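Local coordinates for aldehyde dehydrogenase (Staphylococcus aureus, PDB 6K10), which oxidises the carotenoid aldehyde 4,4'-diaponeurosporen-4-al to 4,4'-diaponeurosporenoic acid with NAD, a step in staphyloxanthin biosynthesis, at residues T269-T274 against L349-Y354. The protein carries 1 engineered substitution. Residues are numbered along the deposited sequence; the frame is centred on the assembly and turned at random.
Sequences TALSKT and LPILTY
No flat side-chain group takes part where Leu271 meets Ile351 and Leu349, so there are no faces or edges to assign; strand 349-354 points these two side chains toward the helix, and all three residues are buried. The junction is made by methyl groups alone, and no hydrogen bond crosses it. CD1 of Leu271 stands 3.9 Å from CD1 of Ile351, a true van der Waals contact, and the two side chains reach toward one another tip to tip. Torsions explain the reach: in Ile351, CG1 lies anti to the carbonyl carbon (chi1 -63°), and an extended chi2 of 167° then carries CD1 outward toward the helix. Leu349 is a looser neighbour, its CD2 being 4.5 Å from CD1 of Leu271, so that one leucine methyl serves two strand residues set two positions apart. The nearest CA atoms, those of Leu271 and Leu349, are 10.2 Å apart, a gap that side chains span. Topologically this is α/β packing in a parallel part of the sheet. Strand 348-354 runs between strands 256-260 and 324-330, parallel to both; helix 264-279 follows strand 256-260 and packs on the sheet, with helix 295-307 and short strands intervening before 324-330. The contact lies away from the predicted active-site residue Glu217 and the predicted active-site position that carries the engineered Ser251. Leu271 also touches Leu329 of strand 324-330 and, on helix 232-244, Cys240 and Ser236, while Ile351 leans on Val259.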
loop_
_atom_site.group_PDB
_atom_site.type_symbol
_atom_site.label_atom_id
_atom_site.label_comp_id
_atom_site.label_asym_id
_atom_site.label_seq_id
_atom_site.Cartn_x
_atom_site.Cartn_y
_atom_site.Cartn_z
ATOM N N THR A 269 39.319 -1.831 -17.533
ATOM C CA THR A 269 39.721 -1.555 -18.909
ATOM C C THR A 269 38.506 -1.317 -19.797
ATOM O O THR A 269 38.476 -0.367 -20.588
ATOM C CB THR A 269 40.562 -2.714 -19.449
ATOM O OG1 THR A 269 41.815 -2.761 -18.755
ATOM C CG2 THR A 269 40.815 -2.549 -20.942
ATOM N N ALA A 270 37.483 -2.166 -19.667
ATOM C CA ALA A 270 36.311 -2.047 -20.528
ATOM C C ALA A 270 35.498 -0.801 -20.195
ATOM O O ALA A 270 34.988 -0.130 -21.100
ATOM C CB ALA A 270 35.444 -3.300 -20.413
ATOM N N LEU A 271 35.359 -0.481 -18.906
ATOM C CA LEU A 271 34.633 0.727 -18.521
ATOM C C LEU A 271 35.309 1.973 -19.077
ATOM O O LEU A 271 34.644 2.872 -19.603
ATOM C CB LEU A 271 34.524 0.819 -16.998
ATOM C CG LEU A 271 33.593 -0.153 -16.274
ATOM C CD1 LEU A 271 33.919 -0.166 -14.793
ATOM C CD2 LEU A 271 32.134 0.220 -16.501
ATOM N N SER A 272 36.638 2.047 -18.959
ATOM C CA SER A 272 37.370 3.197 -19.481
ATOM C C SER A 272 37.210 3.305 -20.992
ATOM O O SER A 272 36.997 4.397 -21.531
ATOM C CB SER A 272 38.847 3.090 -19.104
ATOM O OG SER A 272 39.011 2.928 -17.706
ATOM N N LYS A 273 37.312 2.174 -21.693
ATOM C CA LYS A 273 37.136 2.176 -23.141
ATOM C C LYS A 273 35.735 2.628 -23.529
ATOM O O LYS A 273 35.564 3.410 -24.472
ATOM C CB LYS A 273 37.416 0.780 -23.697
ATOM C CG LYS A 273 37.078 0.623 -25.164
ATOM C CD LYS A 273 37.304 -0.805 -25.619
ATOM C CE LYS A 273 38.498 -0.912 -26.544
ATOM N NZ LYS A 273 38.609 -2.276 -27.131
ATOM N N THR A 274 34.719 2.141 -22.815
ATOM C CA THR A 274 33.338 2.506 -23.119
ATOM C C THR A 274 33.109 3.999 -22.918
ATOM O O THR A 274 32.444 4.655 -23.730
ATOM C CB THR A 274 32.387 1.693 -22.240
ATOM O OG1 THR A 274 32.401 0.322 -22.655
ATOM C CG2 THR A 274 30.968 2.237 -22.329
ATOM N N LEU A 349 32.172 6.183 -9.600
ATOM C CA LEU A 349 31.843 4.758 -9.574
ATOM C C LEU A 349 32.935 3.974 -8.862
ATOM O O LEU A 349 33.965 3.636 -9.475
ATOM C CB LEU A 349 31.640 4.230 -10.994
ATOM C CG LEU A 349 31.117 2.798 -11.110
ATOM C CD1 LEU A 349 29.757 2.665 -10.434
ATOM C CD2 LEU A 349 31.035 2.397 -12.570
ATOM N N PRO A 350 32.765 3.665 -7.578
ATOM C CA PRO A 350 33.769 2.865 -6.867
ATOM C C PRO A 350 33.645 1.391 -7.218
ATOM O O PRO A 350 32.547 0.868 -7.423
ATOM C CB PRO A 350 33.436 3.107 -5.389
ATOM C CG PRO A 350 31.999 3.504 -5.381
ATOM C CD PRO A 350 31.722 4.190 -6.682
ATOM N N ILE A 351 34.790 0.719 -7.271
ATOM C CA ILE A 351 34.869 -0.685 -7.659
ATOM C C ILE A 351 35.518 -1.457 -6.516
ATOM O O ILE A 351 36.677 -1.203 -6.168
ATOM C CB ILE A 351 35.653 -0.863 -8.968
ATOM C CG1 ILE A 351 34.926 -0.154 -10.115
ATOM C CG2 ILE A 351 35.854 -2.336 -9.285
ATOM C CD1 ILE A 351 35.759 0.003 -11.363
ATOM N N LEU A 352 34.766 -2.387 -5.932
ATOM C CA LEU A 352 35.246 -3.256 -4.867
ATOM C C LEU A 352 35.298 -4.692 -5.369
ATOM O O LEU A 352 34.482 -5.103 -6.198
ATOM C CB LEU A 352 34.343 -3.185 -3.627
ATOM C CG LEU A 352 34.166 -1.873 -2.853
ATOM C CD1 LEU A 352 33.239 -0.899 -3.572
ATOM C CD2 LEU A 352 33.655 -2.161 -1.447
ATOM N N THR A 353 36.256 -5.460 -4.859
ATOM C CA THR A 353 36.418 -6.846 -5.272
ATOM C C THR A 353 35.872 -7.804 -4.221
ATOM O O THR A 353 35.817 -7.488 -3.030
ATOM C CB THR A 353 37.885 -7.182 -5.540
ATOM O OG1 THR A 353 38.626 -7.117 -4.316
ATOM C CG2 THR A 353 38.465 -6.207 -6.513
ATOM N N TYR A 354 35.473 -8.986 -4.683
ATOM C CA TYR A 354 35.044 -10.067 -3.810
ATOM C C TYR A 354 35.598 -11.373 -4.359
ATOM O O TYR A 354 35.946 -11.473 -5.537
ATOM C CB TYR A 354 33.510 -10.115 -3.685
ATOM C CG TYR A 354 32.778 -10.612 -4.917
ATOM C CD1 TYR A 354 32.537 -11.966 -5.105
ATOM C CD2 TYR A 354 32.319 -9.726 -5.885
ATOM C CE1 TYR A 354 31.867 -12.427 -6.220
ATOM C CE2 TYR A 354 31.645 -10.180 -7.008
ATOM C CZ TYR A 354 31.425 -11.533 -7.167
ATOM O OH TYR A 354 30.757 -12.001 -8.274
#